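Local atomic coordinates of nuclear hormone receptor HR38 (Drosophila melanogaster, PDB entry 1PDU), a protein that is an orphan nuclear receptor of the fly that mediates an atypical ecdysteroid signalling pathway. Residues Pro28-Leu33 / Ala98-Ile103; Gln51-Leu56 / Asp226-Pro231. One frame throughout, in Å; residues are numbered along the deposited sequence.

Contact 1: Pro28-Leu33 / Ala98-Ile103; sequences PDPSCL and AYRARI
Pro28 and Arg100 are the nearest backbone neighbours, their CA atoms 10.3 Å apart, where the last turn of helix 78-100 looks onto the loop that follows helix 15-25; the two backbones do not touch, and the long arginine side chain spans the distance. Arg100 runs out extended from CG to NE, and the terminal NH2 gives a hydrogen bond to the backbone O of Pro28, 2.6 Å away. The bond is short and somewhat bent, 145° at the hydrogen. The carbonyl oxygen meets the guanidinium at its edge, almost in its plane, while NH2 itself stands tilted by 28° from the carbonyl plane. Pro30 CD, near the guanidinium plane, and Leu33 CD2, coming obliquely, both lie 4.4 Å from Arg100 NH2, at van der Waals range or slightly beyond.

The acceptor sits just ahead of a type I beta turn over Asp29-Cys32, closed by the bond from Cys32 N to Asp29 O. Ser31 OG donates to Asp29 OD2 on the anti side of the carboxylate at 2.8 Å, within the same turn. Leu33 and Arg100 both also touch Ile109 of strand 107-109. This is an arginine at a helix C-terminus bonded to a loop carbonyl: the loop between helices 15-25 and 45-67 passes the C-terminal end of helix 78-100 beside strand 107-109, on the helical nuclear receptor ligand-binding fold.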
loop_
_atom_site.group_PDB
_atom_site.type_symbol
_atom_site.label_atom_id
_atom_site.label_comp_id
_atom_site.label_asym_id
_atom_site.label_seq_id
_atom_site.Cartn_x
_atom_site.Cartn_y
_atom_site.Cartn_z
ATOM N N PRO A 28 9.497 -7.667 -2.142
ATOM C CA PRO A 28 10.480 -8.642 -1.662
ATOM C C PRO A 28 10.251 -10.016 -2.265
ATOM O O PRO A 28 9.115 -10.495 -2.305
ATOM C CB PRO A 28 10.253 -8.657 -0.153
ATOM C CG PRO A 28 9.715 -7.300 0.130
ATOM C CD PRO A 28 8.775 -7.053 -1.015
ATOM N N ASP A 29 11.314 -10.642 -2.758
ATOM C CA ASP A 29 11.177 -11.985 -3.298
ATOM C C ASP A 29 11.444 -12.933 -2.133
ATOM O O ASP A 29 12.264 -12.647 -1.263
ATOM C CB ASP A 29 12.155 -12.237 -4.457
ATOM C CG ASP A 29 13.579 -11.818 -4.132
ATOM O OD1 ASP A 29 13.806 -10.603 -3.900
ATOM O OD2 ASP A 29 14.469 -12.702 -4.117
ATOM N N PRO A 30 10.737 -14.070 -2.097
ATOM C CA PRO A 30 10.853 -15.091 -1.051
ATOM C C PRO A 30 12.264 -15.385 -0.553
ATOM O O PRO A 30 12.504 -15.463 0.653
ATOM C CB PRO A 30 10.210 -16.310 -1.695
ATOM C CG PRO A 30 9.131 -15.698 -2.529
ATOM C CD PRO A 30 9.838 -14.527 -3.174
ATOM N N SER A 31 13.200 -15.540 -1.476
ATOM C CA SER A 31 14.567 -15.858 -1.097
ATOM C C SER A 31 15.305 -14.770 -0.327
ATOM O O SER A 31 16.335 -15.048 0.284
ATOM C CB SER A 31 15.375 -16.242 -2.341
ATOM O OG SER A 31 15.337 -15.210 -3.308
ATOM N N CYS A 32 14.789 -13.545 -0.337
ATOM C CA CYS A 32 15.467 -12.455 0.362
ATOM C C CYS A 32 14.708 -11.844 1.542
ATOM O O CYS A 32 15.037 -10.740 1.985
ATOM C CB CYS A 32 15.829 -11.350 -0.632
ATOM S SG CYS A 32 16.812 -11.925 -2.043
ATOM N N LEU A 33 13.703 -12.551 2.055
ATOM C CA LEU A 33 12.928 -12.047 3.192
ATOM C C LEU A 33 13.804 -11.937 4.437
ATOM O O LEU A 33 14.769 -12.683 4.579
ATOM C CB LEU A 33 11.751 -12.977 3.494
ATOM C CG LEU A 33 10.710 -13.160 2.389
ATOM C CD1 LEU A 33 9.594 -14.065 2.900
ATOM C CD2 LEU A 33 10.158 -11.805 1.965
ATOM N N ALA A 98 -2.095 -6.273 2.427
ATOM C CA ALA A 98 -3.285 -7.093 2.242
ATOM C C ALA A 98 -3.210 -8.000 1.020
ATOM O O ALA A 98 -3.688 -9.135 1.062
ATOM C CB ALA A 98 -4.519 -6.212 2.159
ATOM N N TYR A 99 -2.615 -7.506 -0.063
ATOM C CA TYR A 99 -2.492 -8.288 -1.292
ATOM C C TYR A 99 -1.632 -9.535 -1.115
ATOM O O TYR A 99 -2.000 -10.621 -1.563
ATOM C CB TYR A 99 -1.888 -7.439 -2.398
ATOM C CG TYR A 99 -1.919 -8.107 -3.758
ATOM C CD1 TYR A 99 -3.124 -8.545 -4.303
ATOM C CD2 TYR A 99 -0.756 -8.275 -4.508
ATOM C CE1 TYR A 99 -3.174 -9.129 -5.562
ATOM C CE2 TYR A 99 -0.792 -8.864 -5.773
ATOM C CZ TYR A 99 -2.008 -9.287 -6.292
ATOM O OH TYR A 99 -2.080 -9.876 -7.533
ATOM N N ARG A 100 -0.492 -9.361 -0.453
ATOM C CA ARG A 100 0.466 -10.436 -0.213
ATOM C C ARG A 100 0.018 -11.444 0.848
ATOM O O ARG A 100 0.340 -12.623 0.765
ATOM C CB ARG A 100 1.802 -9.830 0.201
ATOM C CG ARG A 100 3.022 -10.602 -0.268
ATOM C CD ARG A 100 4.255 -9.842 0.160
ATOM N NE ARG A 100 5.476 -10.229 -0.538
ATOM C CZ ARG A 100 5.958 -11.464 -0.567
ATOM N NH1 ARG A 100 5.318 -12.441 0.051
ATOM N NH2 ARG A 100 7.106 -11.709 -1.176
ATOM N N ALA A 101 -0.720 -10.970 1.848
ATOM C CA ALA A 101 -1.196 -11.837 2.916
ATOM C C ALA A 101 -2.127 -12.919 2.379
ATOM O O ALA A 101 -2.985 -12.654 1.530
ATOM C CB ALA A 101 -1.913 -11.011 3.976
ATOM N N ARG A 102 -1.954 -14.140 2.867
ATOM C CA ARG A 102 -2.804 -15.244 2.434
ATOM C C ARG A 102 -3.720 -15.696 3.571
ATOM O O ARG A 102 -3.368 -15.586 4.752
ATOM C CB ARG A 102 -1.946 -16.406 1.938
ATOM N N ILE A 103 -4.900 -16.194 3.201
ATOM C CA ILE A 103 -5.897 -16.663 4.162
ATOM C C ILE A 103 -5.375 -17.774 5.066
ATOM O O ILE A 103 -4.599 -18.633 4.636
ATOM C CB ILE A 103 -7.150 -17.166 3.438
ATOM C CG1 ILE A 103 -8.175 -17.683 4.448
ATOM C CG2 ILE A 103 -6.777 -18.259 2.450
ATOM C CD1 ILE A 103 -9.482 -18.140 3.816
#

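Contact 2: Gln51-Leu56 / Asp226-Pro231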
loop_
_atom_site.group_PDB
_atom_site.type_symbol
_atom_site.label_atom_id
_atom_site.label_comp_id
_atom_site.label_asym_id
_atom_site.label_seq_id
_atom_site.Cartn_x
_atom_site.Cartn_y
_atom_site.Cartn_z
ATOM N N GLN A 51 9.468 -0.842 16.873
ATOM C CA GLN A 51 9.448 -1.803 15.776
ATOM C C GLN A 51 8.397 -1.485 14.724
ATOM O O GLN A 51 8.642 -1.633 13.525
ATOM C CB GLN A 51 9.205 -3.206 16.330
ATOM C CG GLN A 51 8.685 -4.213 15.306
ATOM C CD GLN A 51 8.579 -5.616 15.879
ATOM O OE1 GLN A 51 9.574 -6.340 15.981
ATOM N NE2 GLN A 51 7.368 -6.003 16.271
ATOM N N PHE A 52 7.225 -1.054 15.183
ATOM C CA PHE A 52 6.129 -0.712 14.289
ATOM C C PHE A 52 6.506 0.488 13.422
ATOM O O PHE A 52 6.330 0.473 12.209
ATOM C CB PHE A 52 4.868 -0.401 15.105
ATOM C CG PHE A 52 3.728 0.116 14.280
ATOM C CD1 PHE A 52 3.025 -0.735 13.433
ATOM C CD2 PHE A 52 3.419 1.466 14.286
ATOM C CE1 PHE A 52 2.025 -0.245 12.587
ATOM C CE2 PHE A 52 2.429 1.975 13.451
ATOM C CZ PHE A 52 1.727 1.116 12.593
ATOM N N TYR A 53 7.028 1.533 14.043
ATOM C CA TYR A 53 7.412 2.709 13.281
ATOM C C TYR A 53 8.445 2.342 12.219
ATOM O O TYR A 53 8.319 2.723 11.054
ATOM C CB TYR A 53 7.974 3.796 14.211
ATOM C CG TYR A 53 6.913 4.548 14.990
ATOM C CD1 TYR A 53 5.591 4.594 14.537
ATOM C CD2 TYR A 53 7.229 5.224 16.171
ATOM C CE1 TYR A 53 4.608 5.286 15.241
ATOM C CE2 TYR A 53 6.251 5.929 16.886
ATOM C CZ TYR A 53 4.939 5.951 16.412
ATOM O OH TYR A 53 3.952 6.622 17.105
ATOM N N GLN A 54 9.459 1.594 12.647
ATOM C CA GLN A 54 10.551 1.152 11.791
ATOM C C GLN A 54 10.019 0.371 10.599
ATOM O O GLN A 54 10.393 0.617 9.455
ATOM C CB GLN A 54 11.496 0.259 12.595
ATOM C CG GLN A 54 12.802 -0.034 11.894
ATOM C CD GLN A 54 13.526 1.247 11.543
ATOM O OE1 GLN A 54 13.782 2.094 12.415
ATOM N NE2 GLN A 54 13.856 1.407 10.261
ATOM N N LEU A 55 9.148 -0.583 10.903
ATOM C CA LEU A 55 8.511 -1.437 9.917
ATOM C C LEU A 55 7.738 -0.589 8.914
ATOM O O LEU A 55 7.866 -0.758 7.702
ATOM C CB LEU A 55 7.561 -2.393 10.634
ATOM C CG LEU A 55 6.658 -3.267 9.778
ATOM C CD1 LEU A 55 7.521 -4.206 8.944
ATOM C CD2 LEU A 55 5.719 -4.052 10.682
ATOM N N LEU A 56 6.943 0.335 9.434
ATOM C CA LEU A 56 6.151 1.209 8.592
ATOM C C LEU A 56 7.016 2.146 7.732
ATOM O O LEU A 56 6.852 2.190 6.509
ATOM C CB LEU A 56 5.183 2.008 9.467
ATOM C CG LEU A 56 4.072 2.837 8.818
ATOM C CD1 LEU A 56 3.547 2.166 7.550
ATOM C CD2 LEU A 56 2.949 3.018 9.834
ATOM N N ASP A 226 3.078 8.207 23.144
ATOM C CA ASP A 226 4.419 8.762 23.107
ATOM C C ASP A 226 5.541 8.033 23.862
ATOM O O ASP A 226 6.289 8.650 24.632
ATOM C CB ASP A 226 4.361 10.217 23.559
ATOM C CG ASP A 226 5.656 10.941 23.313
ATOM O OD1 ASP A 226 6.254 10.711 22.233
ATOM O OD2 ASP A 226 6.069 11.735 24.183
ATOM N N LEU A 227 5.668 6.729 23.623
ATOM C CA LEU A 227 6.717 5.939 24.250
ATOM C C LEU A 227 8.023 6.179 23.493
ATOM O O LEU A 227 9.102 6.028 24.045
ATOM C CB LEU A 227 6.359 4.453 24.230
ATOM C CG LEU A 227 5.057 4.064 24.934
ATOM C CD1 LEU A 227 4.949 2.545 25.036
ATOM C CD2 LEU A 227 5.018 4.699 26.315
ATOM N N VAL A 228 7.915 6.547 22.220
ATOM C CA VAL A 228 9.075 6.847 21.388
ATOM C C VAL A 228 8.605 7.906 20.404
ATOM O O VAL A 228 7.428 7.958 20.065
ATOM C CB VAL A 228 9.577 5.608 20.593
ATOM C CG1 VAL A 228 10.075 4.537 21.542
ATOM C CG2 VAL A 228 8.466 5.054 19.744
ATOM N N PRO A 229 9.511 8.769 19.933
ATOM C CA PRO A 229 9.080 9.800 18.988
ATOM C C PRO A 229 8.619 9.243 17.639
ATOM O O PRO A 229 9.091 8.210 17.181
ATOM C CB PRO A 229 10.322 10.682 18.866
ATOM C CG PRO A 229 11.432 9.694 18.997
ATOM C CD PRO A 229 10.968 8.830 20.150
ATOM N N ALA A 230 7.691 9.941 17.002
ATOM C CA ALA A 230 7.187 9.511 15.708
ATOM C C ALA A 230 8.066 10.066 14.599
ATOM O O ALA A 230 8.393 11.255 14.595
ATOM C CB ALA A 230 5.753 9.987 15.519
ATOM N N PRO A 231 8.461 9.207 13.640
ATOM C CA PRO A 231 9.308 9.617 12.512
ATOM C C PRO A 231 8.556 10.624 11.641
ATOM O O PRO A 231 7.323 10.656 11.645
ATOM C CB PRO A 231 9.559 8.304 11.763
ATOM C CG PRO A 231 9.284 7.236 12.791
ATOM C CD PRO A 231 8.118 7.777 13.547
#
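Tyr53, on helix 45-67, puts its ring against the loop 226-231, extended from Val228 onward, and Pro231 meets it most squarely. Pro231 CD lies over one face of the ring, 4.0 Å from the Tyr53 centroid and 23° off the normal, a CH-pi contact displaced toward the CG end, where Tyr53 CG to Pro231 CD is 3.7 Å. Pro231 CG continues to Tyr53 CB, the two side chains crossing at roughly a right angle. Farther out, Val228 CG2 touches Tyr53 CE2 at 3.7 Å, the side chains running opposite ways. The backbone O of Pro229 comes obliquely to the same CE2, Val228 O lies at the ring edge, in its plane, and Ala230 CB is 4.1 Å from Tyr53 OH.

The tyrosine has CG anti to its own carbonyl carbon (chi1 -77°), which sends the ring out from the helix toward the loop, across its direction. Leu222 of helix 204-225 and Ile234 of helix 232-236 also touch Tyr53, so both helices joined by the loop help to seat it. Val228 packs against Val49 and Pro231 against Thr57, on helix 45-67. Pro231 is the N-cap residue of helix 232-236, the last helix and, by position and family, probably the activation-function (AF-2) helix.

No hydrogen bond crosses between the segments, and the buried Tyr53 OH has no partner in the model. Adhesion therefore rests on dispersion and CH-pi contact: the phenol serves as an apolar platform, probably at some desolvation cost unless an unmodelled water serves its hydroxyl.

In the fold
Contact 1 and contact 2 alternate along the chain: 28-33 comes first, then 51-56, 98-103 and finally 226-231, so the two connections cross. Their centres lie 23 Å apart, and with nearest atoms about 10 Å apart they do not touch. Helices 45-67 and 78-100, which follow each other in sequence, carry one segment each, and both partners are loops. Helix 45-67 is involved in both by sequence: the loop leading into it takes part in contact 1, and its middle packs in contact 2. Contact 1 thus belongs to the connection between the first two helices, whereas contact 2 lies at the start of the probable AF-2 helix, 232-236.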